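PDB 4PRK: 4-phosphoerythronate dehydrogenase from Lactobacillus jensenii, which probably reduces pyruvate to D-lactate with NADH, as a Rossmann-fold D-lactate dehydrogenase of the D-isomer specific 2-hydroxyacid dehydrogenase family. Local coordinates for residues F6-S11 / L27-E32; F23-K28 / I310-T315; K71-R76 / Y91-T96. All blocks are in the same frame, centred on the assembly; numbering follows the deposited sequence.

Interaction 1: residues F6-S11 / L27-E32; sequences FSPSES and LKLIDE
Phe-6, last residue of strand 2-6, pairs with Ile-30 of strand 26-30 in a parallel bridge with CA atoms 4.8 Å apart, and both side chains leave the sheet on one face. They lie side by side: the Ile-30 CD1 methyl sits over one ring face of Phe-6, 4.0 Å from the centroid and 19° off the normal, a CH-pi contact. With chi1 at -71°, CG of Phe-6 stands anti to the carbonyl carbon, which leaves an edge of the ring, at CD2, facing Glu-32 O in the ring plane at 3.5 Å. Replacing Phe-6 by an alanine would probably strip the Ile-30 methyl of its aromatic platform and open a gap against Val-48 and Leu-50 of the next strand. Ser-7 N lies 2.5 Å from Ile-30 O, so short that the bond's exact geometry is doubtful, and Ser-7 CA makes a C-H...O contact of 3.1 Å with Asp-31 O. Pro-8 CG packs on Leu-29 CD2 at 3.8 Å. Beyond it, Ser-9 OG caps helix 10-23 by bonding Glu-12 N. Strand 2-6, helix 10-23 and strand 26-30 form a beta-alpha-beta unit, the right-handed crossover characteristic of parallel alpha/beta folds.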
ATOM      1  N   PHE A   6     -32.404  12.847 -20.022  1.00 52.31           N
ATOM      2  CA  PHE A   6     -32.272  13.192 -21.418  1.00 52.91           C
ATOM      3  C   PHE A   6     -31.040  12.588 -22.023  1.00 46.32           C
ATOM      4  O   PHE A   6     -29.982  12.659 -21.450  1.00 45.58           O
ATOM      5  CB  PHE A   6     -32.259  14.701 -21.577  1.00 56.13           C
ATOM      6  CG  PHE A   6     -33.587  15.329 -21.310  1.00 56.58           C
ATOM      7  CD1 PHE A   6     -33.924  15.735 -20.040  1.00 56.83           C
ATOM      8  CD2 PHE A   6     -34.512  15.467 -22.320  1.00 57.91           C
ATOM      9  CE1 PHE A   6     -35.151  16.294 -19.789  1.00 56.91           C
ATOM     10  CE2 PHE A   6     -35.745  16.026 -22.075  1.00 54.65           C
ATOM     11  CZ  PHE A   6     -36.062  16.438 -20.809  1.00 51.52           C
ATOM     12  N   SER A   7     -31.191  11.993 -23.192  1.00 47.20           N
ATOM     13  CA  SER A   7     -30.051  11.471 -23.911  1.00 44.84           C
ATOM     14  C   SER A   7     -29.192  10.471 -23.142  1.00 45.75           C
ATOM     15  O   SER A   7     -27.997  10.658 -22.981  1.00 46.72           O
ATOM     16  CB  SER A   7     -29.193  12.622 -24.403  1.00 46.31           C
ATOM     17  OG  SER A   7     -28.151  12.152 -25.218  1.00 60.50           O
ATOM     18  N   PRO A   8     -29.792   9.416 -22.625  1.00 43.92           N
ATOM     19  CA  PRO A   8     -28.930   8.415 -21.975  1.00 46.73           C
ATOM     20  C   PRO A   8     -28.004   7.636 -22.923  1.00 45.73           C
ATOM     21  O   PRO A   8     -28.358   7.362 -24.056  1.00 49.10           O
ATOM     22  CB  PRO A   8     -29.923   7.477 -21.311  1.00 48.61           C
ATOM     23  CG  PRO A   8     -31.040   7.425 -22.253  1.00 47.00           C
ATOM     24  CD  PRO A   8     -31.235   8.864 -22.558  1.00 46.04           C
ATOM     25  N   SER A   9     -26.816   7.300 -22.436  1.00 41.69           N
ATOM     26  CA  SER A   9     -25.936   6.386 -23.101  1.00 43.38           C
ATOM     27  C   SER A   9     -26.540   5.017 -22.984  1.00 42.52           C
ATOM     28  O   SER A   9     -27.401   4.774 -22.151  1.00 42.75           O
ATOM     29  CB  SER A   9     -24.574   6.342 -22.414  1.00 44.52           C
ATOM     30  OG  SER A   9     -24.571   5.432 -21.334  1.00 46.96           O
ATOM     31  N   GLU A  10     -26.040   4.113 -23.795  1.00 40.32           N
ATOM     32  CA  GLU A  10     -26.380   2.716 -23.712  1.00 40.74           C
ATOM     33  C   GLU A  10     -26.047   2.085 -22.308  1.00 40.82           C
ATOM     34  O   GLU A  10     -26.823   1.337 -21.729  1.00 44.52           O
ATOM     35  CB  GLU A  10     -25.577   2.036 -24.807  1.00 45.57           C
ATOM     36  CG  GLU A  10     -25.700   0.531 -24.819  1.00 52.34           C
ATOM     37  CD  GLU A  10     -24.936  -0.105 -25.956  1.00 54.79           C
ATOM     38  OE1 GLU A  10     -23.971   0.517 -26.446  1.00 47.02           O
ATOM     39  OE2 GLU A  10     -25.307  -1.248 -26.334  1.00 66.01           O
ATOM     40  N   SER A  11     -24.882   2.409 -21.769  1.00 34.14           N
ATOM     41  CA  SER A  11     -24.478   1.943 -20.467  1.00 32.08           C
ATOM     42  C   SER A  11     -25.429   2.556 -19.457  1.00 31.99           C
ATOM     43  O   SER A  11     -25.870   1.863 -18.534  1.00 33.05           O
ATOM     44  CB  SER A  11     -22.978   2.309 -20.192  1.00 32.05           C
ATOM     45  OG  SER A  11     -22.088   1.587 -21.084  1.00 32.06           O
ATOM     46  N   LEU A  27     -37.712   6.833 -13.551  1.00 49.82           N
ATOM     47  CA  LEU A  27     -36.891   7.586 -14.525  1.00 54.24           C
ATOM     48  C   LEU A  27     -37.504   7.566 -15.925  1.00 47.45           C
ATOM     49  O   LEU A  27     -37.498   6.538 -16.583  1.00 37.27           O
ATOM     50  CB  LEU A  27     -35.420   7.061 -14.616  1.00 51.74           C
ATOM     51  CG  LEU A  27     -34.555   7.203 -13.339  1.00 49.13           C
ATOM     52  CD1 LEU A  27     -33.181   6.559 -13.483  1.00 44.05           C
ATOM     53  CD2 LEU A  27     -34.421   8.645 -12.871  1.00 47.19           C
ATOM     54  N   LYS A  28     -37.946   8.733 -16.386  1.00 46.30           N
ATOM     55  CA  LYS A  28     -38.446   8.888 -17.750  1.00 45.57           C
ATOM     56  C   LYS A  28     -37.349   9.205 -18.749  1.00 48.10           C
ATOM     57  O   LYS A  28     -36.842  10.352 -18.805  1.00 40.16           O
ATOM     58  CB  LYS A  28     -39.511   9.986 -17.792  1.00 52.35           C
ATOM     59  CG  LYS A  28     -40.121  10.254 -19.165  1.00 58.14           C
ATOM     60  CD  LYS A  28     -41.544  10.775 -19.000  1.00 62.99           C
ATOM     61  CE  LYS A  28     -41.952  11.777 -20.067  1.00 64.85           C
ATOM     62  NZ  LYS A  28     -43.213  12.452 -19.624  1.00 65.89           N
ATOM     63  N   LEU A  29     -37.017   8.220 -19.587  1.00 44.63           N
ATOM     64  CA  LEU A  29     -35.872   8.390 -20.467  1.00 47.43           C
ATOM     65  C   LEU A  29     -36.243   8.996 -21.752  1.00 42.72           C
ATOM     66  O   LEU A  29     -37.026   8.429 -22.432  1.00 46.05           O
ATOM     67  CB  LEU A  29     -35.215   7.066 -20.776  1.00 49.20           C
ATOM     68  CG  LEU A  29     -34.211   6.724 -19.685  1.00 52.19           C
ATOM     69  CD1 LEU A  29     -34.838   6.626 -18.293  1.00 49.35           C
ATOM     70  CD2 LEU A  29     -33.533   5.436 -20.111  1.00 54.19           C
ATOM     71  N   ILE A  30     -35.632  10.111 -22.103  1.00 47.76           N
ATOM     72  CA  ILE A  30     -35.761  10.673 -23.452  1.00 54.68           C
ATOM     73  C   ILE A  30     -34.452  10.522 -24.280  1.00 56.12           C
ATOM     74  O   ILE A  30     -33.345  10.905 -23.819  1.00 51.43           O
ATOM     75  CB  ILE A  30     -36.178  12.151 -23.382  1.00 60.17           C
ATOM     76  CG1 ILE A  30     -37.465  12.316 -22.537  1.00 63.91           C
ATOM     77  CG2 ILE A  30     -36.347  12.708 -24.788  1.00 64.19           C
ATOM     78  CD1 ILE A  30     -37.237  12.725 -21.088  1.00 67.29           C
ATOM     79  N   ASP A  31     -34.583   9.979 -25.497  1.00 55.75           N
ATOM     80  CA  ASP A  31     -33.424   9.616 -26.322  1.00 55.78           C
ATOM     81  C   ASP A  31     -32.574  10.816 -26.651  1.00 61.85           C
ATOM     82  O   ASP A  31     -31.348  10.739 -26.640  1.00 63.79           O
ATOM     83  CB  ASP A  31     -33.850   8.958 -27.622  1.00 56.15           C
ATOM     84  CG  ASP A  31     -34.441   7.611 -27.411  1.00 60.94           C
ATOM     85  OD1 ASP A  31     -34.609   7.197 -26.239  1.00 65.41           O
ATOM     86  OD2 ASP A  31     -34.732   6.947 -28.415  1.00 67.03           O
ATOM     87  N   GLU A  32     -33.228  11.934 -26.930  1.00 63.80           N
ATOM     88  CA  GLU A  32     -32.515  13.134 -27.293  1.00 66.05           C
ATOM     89  C   GLU A  32     -32.285  14.071 -26.129  1.00 65.03           C
ATOM     90  O   GLU A  32     -32.955  13.997 -25.078  1.00 58.31           O
ATOM     91  CB  GLU A  32     -33.232  13.888 -28.441  1.00 70.40           C
ATOM     92  CG  GLU A  32     -32.618  13.611 -29.806  1.00 71.95           C
ATOM     93  CD  GLU A  32     -31.105  13.517 -29.715  1.00 76.82           C
ATOM     94  OE1 GLU A  32     -30.588  12.383 -29.829  1.00 81.57           O
ATOM     95  OE2 GLU A  32     -30.447  14.558 -29.458  1.00 63.11           O
TER

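Interaction 2: residues F23-K28 / I310-T315; sequences FGCELK and ISLRDT
This contact belongs to the helix-on-sheet packing of an alpha/beta domain: helix 301-319, from near the end of the chain, lies against the C-terminal end of helix 10-23 (Phe-23), the turn after it and the start of strand 26-30. That turn is a Schellman motif, in which Gly-24, with phi of 53°, is the C-prime residue that ends helix 10-23. Leu-312 is the side chain that fills the junction. Its CG is anti to the backbone N (chi1 176°), which carries both methyls outward. CD2 comes down on one face of the Phe-23 ring, from the opposite direction to that side chain, 3.6 Å from the centroid and 18° off the normal; Leu-312 CD2 is nearest Phe-23 CG, at 3.5 Å, and is therefore offset toward the rim. Leu-312 CD1 meets Leu-27 CD2 at 3.9 Å, and Cys-25 SG lies near both methyls, 4.0 Å from Leu-312 CD2 and 4.1 Å from Leu-312 CD1. No hydrogen bond crosses between the segments, and the interface is held by apolar contact. Ile-3, Leu-49 and Thr-19 also touch the buried Leu-312. Arg-313 lends only the root of its chain to the ring: its guanidinium turns away to Arg-323 O and to Asp-314 OD1, whereas its CB and CG each stand 3.9 Å from Phe-23 CE2, CG lying in the plane of the ring at its edge.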
ATOM      1  N   PHE A  23     -33.431   4.273  -5.747  1.00 44.53           N
ATOM      2  CA  PHE A  23     -33.962   5.538  -5.263  1.00 45.69           C
ATOM      3  C   PHE A  23     -35.452   5.539  -5.003  1.00 52.55           C
ATOM      4  O   PHE A  23     -35.987   6.506  -4.460  1.00 56.65           O
ATOM      5  CB  PHE A  23     -33.588   6.665  -6.204  1.00 48.79           C
ATOM      6  CG  PHE A  23     -32.150   7.129  -6.029  1.00 50.78           C
ATOM      7  CD1 PHE A  23     -31.096   6.332  -6.466  1.00 47.44           C
ATOM      8  CD2 PHE A  23     -31.865   8.350  -5.397  1.00 52.13           C
ATOM      9  CE1 PHE A  23     -29.790   6.740  -6.302  1.00 52.00           C
ATOM     10  CE2 PHE A  23     -30.557   8.773  -5.241  1.00 54.43           C
ATOM     11  CZ  PHE A  23     -29.517   7.970  -5.697  1.00 52.71           C
ATOM     12  N   GLY A  24     -36.129   4.454  -5.359  1.00 55.87           N
ATOM     13  CA  GLY A  24     -37.576   4.432  -5.260  1.00 55.30           C
ATOM     14  C   GLY A  24     -38.153   5.632  -5.987  1.00 51.92           C
ATOM     15  O   GLY A  24     -38.965   6.364  -5.425  1.00 47.90           O
ATOM     16  N   CYS A  25     -37.679   5.867  -7.205  1.00 43.58           N
ATOM     17  CA  CYS A  25     -38.245   6.895  -8.054  1.00 46.90           C
ATOM     18  C   CYS A  25     -38.352   6.310  -9.442  1.00 46.62           C
ATOM     19  O   CYS A  25     -37.813   5.214  -9.702  1.00 52.93           O
ATOM     20  CB  CYS A  25     -37.338   8.133  -8.074  1.00 50.25           C
ATOM     21  SG  CYS A  25     -35.823   7.880  -9.009  1.00 52.56           S
ATOM     22  N   GLU A  26     -39.017   7.031 -10.327  1.00 41.46           N
ATOM     23  CA  GLU A  26     -39.207   6.577 -11.682  1.00 47.30           C
ATOM     24  C   GLU A  26     -38.366   7.446 -12.570  1.00 50.18           C
ATOM     25  O   GLU A  26     -38.297   8.659 -12.360  1.00 52.29           O
ATOM     26  CB  GLU A  26     -40.666   6.722 -12.057  1.00 55.62           C
ATOM     27  CG  GLU A  26     -40.980   6.345 -13.491  1.00 66.85           C
ATOM     28  CD  GLU A  26     -42.481   6.218 -13.751  1.00 74.60           C
ATOM     29  OE1 GLU A  26     -43.290   6.348 -12.789  1.00 69.21           O
ATOM     30  OE2 GLU A  26     -42.835   5.989 -14.929  1.00 74.37           O
ATOM     31  N   LEU A  27     -37.712   6.833 -13.551  1.00 49.82           N
ATOM     32  CA  LEU A  27     -36.891   7.586 -14.525  1.00 54.24           C
ATOM     33  C   LEU A  27     -37.504   7.566 -15.925  1.00 47.45           C
ATOM     34  O   LEU A  27     -37.498   6.538 -16.583  1.00 37.27           O
ATOM     35  CB  LEU A  27     -35.420   7.061 -14.616  1.00 51.74           C
ATOM     36  CG  LEU A  27     -34.555   7.203 -13.339  1.00 49.13           C
ATOM     37  CD1 LEU A  27     -33.181   6.559 -13.483  1.00 44.05           C
ATOM     38  CD2 LEU A  27     -34.421   8.645 -12.871  1.00 47.19           C
ATOM     39  N   LYS A  28     -37.946   8.733 -16.386  1.00 46.30           N
ATOM     40  CA  LYS A  28     -38.446   8.888 -17.750  1.00 45.57           C
ATOM     41  C   LYS A  28     -37.349   9.205 -18.749  1.00 48.10           C
ATOM     42  O   LYS A  28     -36.842  10.352 -18.805  1.00 40.16           O
ATOM     43  CB  LYS A  28     -39.511   9.986 -17.792  1.00 52.35           C
ATOM     44  CG  LYS A  28     -40.121  10.254 -19.165  1.00 58.14           C
ATOM     45  CD  LYS A  28     -41.544  10.775 -19.000  1.00 62.99           C
ATOM     46  CE  LYS A  28     -41.952  11.777 -20.067  1.00 64.85           C
ATOM     47  NZ  LYS A  28     -43.213  12.452 -19.624  1.00 65.89           N
ATOM     48  N   ILE A 310     -25.426  10.604  -8.698  1.00 38.70           N
ATOM     49  CA  ILE A 310     -25.063  11.850  -8.036  1.00 41.06           C
ATOM     50  C   ILE A 310     -25.939  13.043  -8.495  1.00 38.57           C
ATOM     51  O   ILE A 310     -26.432  13.798  -7.650  1.00 38.24           O
ATOM     52  CB  ILE A 310     -23.558  12.182  -8.165  1.00 42.91           C
ATOM     53  CG1 ILE A 310     -22.739  11.123  -7.362  1.00 43.63           C
ATOM     54  CG2 ILE A 310     -23.286  13.591  -7.633  1.00 42.26           C
ATOM     55  CD1 ILE A 310     -21.223  11.223  -7.490  1.00 41.35           C
ATOM     56  N   SER A 311     -26.138  13.206  -9.798  1.00 35.31           N
ATOM     57  CA  SER A 311     -27.068  14.211 -10.286  1.00 35.80           C
ATOM     58  C   SER A 311     -28.529  13.971  -9.765  1.00 42.09           C
ATOM     59  O   SER A 311     -29.159  14.860  -9.152  1.00 40.89           O
ATOM     60  CB  SER A 311     -26.999  14.241 -11.809  1.00 36.61           C
ATOM     61  OG  SER A 311     -27.347  13.001 -12.403  1.00 37.20           O
ATOM     62  N   LEU A 312     -29.015  12.745  -9.953  1.00 41.57           N
ATOM     63  CA  LEU A 312     -30.359  12.337  -9.506  1.00 45.34           C
ATOM     64  C   LEU A 312     -30.592  12.777  -8.043  1.00 44.91           C
ATOM     65  O   LEU A 312     -31.615  13.378  -7.737  1.00 43.67           O
ATOM     66  CB  LEU A 312     -30.514  10.772  -9.630  1.00 42.42           C
ATOM     67  CG  LEU A 312     -31.824  10.114  -9.121  1.00 46.80           C
ATOM     68  CD1 LEU A 312     -33.001  10.692  -9.910  1.00 43.54           C
ATOM     69  CD2 LEU A 312     -31.867   8.579  -9.170  1.00 47.74           C
ATOM     70  N   ARG A 313     -29.626  12.445  -7.175  1.00 42.43           N
ATOM     71  CA  ARG A 313     -29.654  12.738  -5.755  1.00 44.95           C
ATOM     72  C   ARG A 313     -29.712  14.251  -5.477  1.00 46.06           C
ATOM     73  O   ARG A 313     -30.566  14.689  -4.715  1.00 48.79           O
ATOM     74  CB  ARG A 313     -28.461  12.088  -5.024  1.00 45.88           C
ATOM     75  CG  ARG A 313     -28.722  11.828  -3.547  1.00 49.97           C
ATOM     76  CD  ARG A 313     -27.701  12.501  -2.625  1.00 55.28           C
ATOM     77  NE  ARG A 313     -27.770  13.964  -2.743  1.00 63.27           N
ATOM     78  CZ  ARG A 313     -28.202  14.826  -1.816  1.00 56.47           C
ATOM     79  NH1 ARG A 313     -28.594  14.421  -0.622  1.00 56.66           N
ATOM     80  NH2 ARG A 313     -28.212  16.124  -2.095  1.00 52.61           N
ATOM     81  N   ASP A 314     -28.838  15.054  -6.077  1.00 46.47           N
ATOM     82  CA  ASP A 314     -28.969  16.524  -5.935  1.00 50.80           C
ATOM     83  C   ASP A 314     -30.279  16.999  -6.537  1.00 51.21           C
ATOM     84  O   ASP A 314     -30.867  17.936  -6.029  1.00 47.65           O
ATOM     85  CB  ASP A 314     -27.839  17.316  -6.622  1.00 48.97           C
ATOM     86  CG  ASP A 314     -26.581  17.438  -5.761  1.00 50.20           C
ATOM     87  OD1 ASP A 314     -26.558  16.924  -4.620  1.00 41.84           O
ATOM     88  OD2 ASP A 314     -25.601  18.059  -6.239  1.00 53.34           O
ATOM     89  N   THR A 315     -30.720  16.360  -7.627  1.00 51.98           N
ATOM     90  CA  THR A 315     -31.902  16.808  -8.341  1.00 49.46           C
ATOM     91  C   THR A 315     -33.161  16.584  -7.517  1.00 49.82           C
ATOM     92  O   THR A 315     -33.972  17.504  -7.401  1.00 42.41           O
ATOM     93  CB  THR A 315     -31.971  16.161  -9.719  1.00 50.41           C
ATOM     94  OG1 THR A 315     -30.810  16.581 -10.432  1.00 46.49           O
ATOM     95  CG2 THR A 315     -33.252  16.595 -10.499  1.00 49.44           C
TER

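Interaction 3: residues K71-R76 / Y91-T96; sequences KSIGLR and YHLTVT
A water closes the far end of this strand pair, bridging Leu-75 O (to which it donates, 2.6 Å) and Thr-96 OG1 (2.7 Å). Thr-96 holds OG1 between its backbone N and carbonyl carbon (chi1 63°), a rotamer that directs the hydroxyl to the water and brings it within 3.5 Å of Gly-74 CA.

The backbones form a parallel ladder. Over strands 72-75 and 94-96 the axes run 10° apart, and Ser-72, Ile-73 and Gly-74 pair with Thr-94, Val-95 and Thr-96. A weak bond from Thr-94 N to Lys-71 O starts the series. Ile-73 then uses both its N and its O on strand 94-96, N donating to Thr-94 O and O accepting from Thr-96 N at 3.0 Å, before Leu-75 N donates to Thr-96 O.

On the face carrying Ile-73 and Val-95, Ile-73 CD1 lies 4.2 Å from Leu-93 CD1, and Leu-75 CD2 comes to 3.8 Å from Val-95 CG1. Leu-318 of helix 301-319 covers the other face, touching Ser-72, Thr-94 and Thr-96. His-92 is the C-prime residue of the Schellman motif that ends helix 85-90. The order strand 72-75, helix 85-90, strand 94-96, with the strands paired in parallel, makes a beta-alpha-beta unit; its two strands are the last two in the order of the five-stranded parallel sheet of this alpha/beta fold, with 94-96 outermost within the chain.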
ATOM      1  N   LYS A  71     -37.228  22.952 -10.459  1.00 62.38           N
ATOM      2  CA  LYS A  71     -36.432  23.898  -9.654  1.00 65.19           C
ATOM      3  C   LYS A  71     -34.917  23.872  -9.923  1.00 67.88           C
ATOM      4  O   LYS A  71     -34.189  24.713  -9.369  1.00 63.32           O
ATOM      5  CB  LYS A  71     -36.669  23.654  -8.160  1.00 69.04           C
ATOM      6  CG  LYS A  71     -38.133  23.681  -7.730  1.00 72.29           C
ATOM      7  CD  LYS A  71     -38.296  23.199  -6.300  1.00 75.97           C
ATOM      8  CE  LYS A  71     -37.449  23.999  -5.323  1.00 76.37           C
ATOM      9  NZ  LYS A  71     -37.860  23.710  -3.921  1.00 87.53           N
ATOM     10  N   SER A  72     -34.440  22.919 -10.740  1.00 65.13           N
ATOM     11  CA  SER A  72     -33.015  22.845 -11.086  1.00 60.61           C
ATOM     12  C   SER A  72     -32.753  22.161 -12.430  1.00 58.91           C
ATOM     13  O   SER A  72     -33.672  21.624 -13.042  1.00 62.98           O
ATOM     14  CB  SER A  72     -32.222  22.147  -9.971  1.00 57.66           C
ATOM     15  OG  SER A  72     -32.443  20.739  -9.962  1.00 66.28           O
ATOM     16  N   ILE A  73     -31.498  22.257 -12.892  1.00 61.56           N
ATOM     17  CA  ILE A  73     -30.949  21.463 -14.015  1.00 63.38           C
ATOM     18  C   ILE A  73     -29.761  20.578 -13.528  1.00 60.40           C
ATOM     19  O   ILE A  73     -28.656  21.083 -13.162  1.00 55.17           O
ATOM     20  CB  ILE A  73     -30.517  22.359 -15.198  1.00 63.18           C
ATOM     21  CG1 ILE A  73     -31.722  23.110 -15.770  1.00 67.49           C
ATOM     22  CG2 ILE A  73     -29.883  21.541 -16.320  1.00 66.58           C
ATOM     23  CD1 ILE A  73     -31.318  24.289 -16.640  1.00 67.43           C
ATOM     24  N   GLY A  74     -30.007  19.267 -13.519  1.00 52.14           N
ATOM     25  CA  GLY A  74     -29.007  18.284 -13.084  1.00 48.36           C
ATOM     26  C   GLY A  74     -28.165  17.822 -14.267  1.00 50.03           C
ATOM     27  O   GLY A  74     -28.532  16.886 -14.992  1.00 50.01           O
ATOM     28  N   LEU A  75     -27.070  18.525 -14.500  1.00 44.91           N
ATOM     29  CA  LEU A  75     -26.008  18.041 -15.369  1.00 51.51           C
ATOM     30  C   LEU A  75     -25.515  16.720 -14.839  1.00 49.31           C
ATOM     31  O   LEU A  75     -25.205  16.625 -13.636  1.00 44.66           O
ATOM     32  CB  LEU A  75     -24.800  18.986 -15.343  1.00 53.91           C
ATOM     33  CG  LEU A  75     -24.786  20.153 -16.295  1.00 58.72           C
ATOM     34  CD1 LEU A  75     -26.094  20.407 -17.018  1.00 58.09           C
ATOM     35  CD2 LEU A  75     -24.357  21.368 -15.497  1.00 69.39           C
ATOM     36  N   ARG A  76     -25.429  15.718 -15.717  1.00 45.69           N
ATOM     37  CA  ARG A  76     -24.854  14.400 -15.320  1.00 48.88           C
ATOM     38  C   ARG A  76     -23.346  14.394 -15.539  1.00 49.83           C
ATOM     39  O   ARG A  76     -22.632  13.462 -15.101  1.00 49.61           O
ATOM     40  CB  ARG A  76     -25.490  13.244 -16.106  1.00 42.24           C
ATOM     41  CG  ARG A  76     -26.994  13.086 -15.852  1.00 43.91           C
ATOM     42  CD  ARG A  76     -27.466  11.689 -16.231  1.00 43.76           C
ATOM     43  NE  ARG A  76     -27.204  11.261 -17.624  1.00 41.87           N
ATOM     44  CZ  ARG A  76     -27.871  11.692 -18.693  1.00 44.01           C
ATOM     45  NH1 ARG A  76     -27.593  11.209 -19.902  1.00 43.05           N
ATOM     46  NH2 ARG A  76     -28.829  12.622 -18.564  1.00 52.44           N
ATOM     47  N   TYR A  91     -34.908  32.436 -14.427  1.00 74.56           N
ATOM     48  CA  TYR A  91     -36.005  31.541 -14.083  1.00 67.44           C
ATOM     49  C   TYR A  91     -35.774  30.768 -12.804  1.00 63.33           C
ATOM     50  O   TYR A  91     -36.348  29.721 -12.637  1.00 55.86           O
ATOM     51  CB  TYR A  91     -36.287  30.581 -15.237  1.00 72.84           C
ATOM     52  CG  TYR A  91     -36.907  31.293 -16.409  1.00 78.32           C
ATOM     53  CD1 TYR A  91     -38.233  31.720 -16.363  1.00 80.36           C
ATOM     54  CD2 TYR A  91     -36.164  31.572 -17.547  1.00 82.37           C
ATOM     55  CE1 TYR A  91     -38.809  32.398 -17.426  1.00 82.88           C
ATOM     56  CE2 TYR A  91     -36.726  32.250 -18.615  1.00 89.59           C
ATOM     57  CZ  TYR A  91     -38.048  32.663 -18.549  1.00 87.29           C
ATOM     58  OH  TYR A  91     -38.599  33.329 -19.617  1.00 85.50           O
ATOM     59  N   HIS A  92     -34.941  31.281 -11.900  1.00 65.81           N
ATOM     60  CA  HIS A  92     -34.736  30.667 -10.586  1.00 67.91           C
ATOM     61  C   HIS A  92     -34.337  29.185 -10.665  1.00 64.47           C
ATOM     62  O   HIS A  92     -34.674  28.402  -9.783  1.00 65.39           O
ATOM     63  CB  HIS A  92     -35.996  30.837  -9.723  1.00 73.00           C
ATOM     64  CG  HIS A  92     -36.363  32.267  -9.461  1.00 83.14           C
ATOM     65  ND1 HIS A  92     -36.824  32.703  -8.238  1.00 86.33           N
ATOM     66  CD2 HIS A  92     -36.335  33.360 -10.262  1.00 89.06           C
ATOM     67  CE1 HIS A  92     -37.067  34.000  -8.297  1.00 86.28           C
ATOM     68  NE2 HIS A  92     -36.777  34.422  -9.514  1.00 91.54           N
ATOM     69  N   LEU A  93     -33.608  28.814 -11.717  1.00 65.42           N
ATOM     70  CA  LEU A  93     -33.186  27.426 -11.931  1.00 67.44           C
ATOM     71  C   LEU A  93     -31.774  27.174 -11.371  1.00 66.29           C
ATOM     72  O   LEU A  93     -30.792  27.487 -12.048  1.00 68.62           O
ATOM     73  CB  LEU A  93     -33.201  27.079 -13.437  1.00 72.47           C
ATOM     74  CG  LEU A  93     -34.543  26.858 -14.166  1.00 75.34           C
ATOM     75  CD1 LEU A  93     -34.395  27.032 -15.676  1.00 77.04           C
ATOM     76  CD2 LEU A  93     -35.139  25.487 -13.846  1.00 75.74           C
ATOM     77  N   THR A  94     -31.664  26.608 -10.161  1.00 60.21           N
ATOM     78  CA  THR A  94     -30.356  26.136  -9.660  1.00 63.81           C
ATOM     79  C   THR A  94     -29.752  25.226 -10.762  1.00 67.41           C
ATOM     80  O   THR A  94     -30.493  24.582 -11.501  1.00 75.30           O
ATOM     81  CB  THR A  94     -30.419  25.379  -8.280  1.00 60.27           C
ATOM     82  OG1 THR A  94     -30.971  26.213  -7.241  1.00 54.27           O
ATOM     83  CG2 THR A  94     -29.019  24.902  -7.829  1.00 54.14           C
ATOM     84  N   VAL A  95     -28.423  25.241 -10.912  1.00 67.91           N
ATOM     85  CA  VAL A  95     -27.687  24.326 -11.814  1.00 66.46           C
ATOM     86  C   VAL A  95     -26.713  23.480 -10.981  1.00 62.42           C
ATOM     87  O   VAL A  95     -25.918  24.027 -10.204  1.00 61.47           O
ATOM     88  CB  VAL A  95     -26.927  25.100 -12.919  1.00 66.61           C
ATOM     89  CG1 VAL A  95     -26.393  24.166 -14.018  1.00 60.83           C
ATOM     90  CG2 VAL A  95     -27.848  26.159 -13.525  1.00 70.48           C
ATOM     91  N   THR A  96     -26.813  22.155 -11.101  1.00 55.66           N
ATOM     92  CA  THR A  96     -25.859  21.264 -10.448  1.00 54.06           C
ATOM     93  C   THR A  96     -25.125  20.475 -11.514  1.00 58.49           C
ATOM     94  O   THR A  96     -25.556  20.400 -12.688  1.00 55.81           O
ATOM     95  CB  THR A  96     -26.494  20.243  -9.442  1.00 55.75           C
ATOM     96  OG1 THR A  96     -27.394  19.345 -10.119  1.00 44.58           O
ATOM     97  CG2 THR A  96     -27.207  20.953  -8.287  1.00 55.39           C
TER
HETATM   98  O   HOH W   1     -26.315  17.282 -11.409  1.00 38.30           O

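How the interactions relate
All three contacts lie in one domain, around the five-stranded parallel sheet ordered 26-30, 2-6, 47-50, 72-75, 94-96. Interactions 1 and 3 sit at its two ends, their centres about 18 Å apart, and interaction 2 lies about 13 Å from the first and 14 Å from the third. Interaction 1 closes before interaction 3 opens, while interaction 2 spans almost the whole chain, bringing helix 301-319 back onto the sheet. Interactions 1 and 2 share Leu-27 and Lys-28 on strand 26-30. Arg-76 ties interaction 3 to both: its NH2 probably bonds Phe-6 O, and its CG packs on Ser-311 OG. The chain's two ends thus build this domain together, apart from the seven-stranded, probably NAD-binding Rossmann sheet.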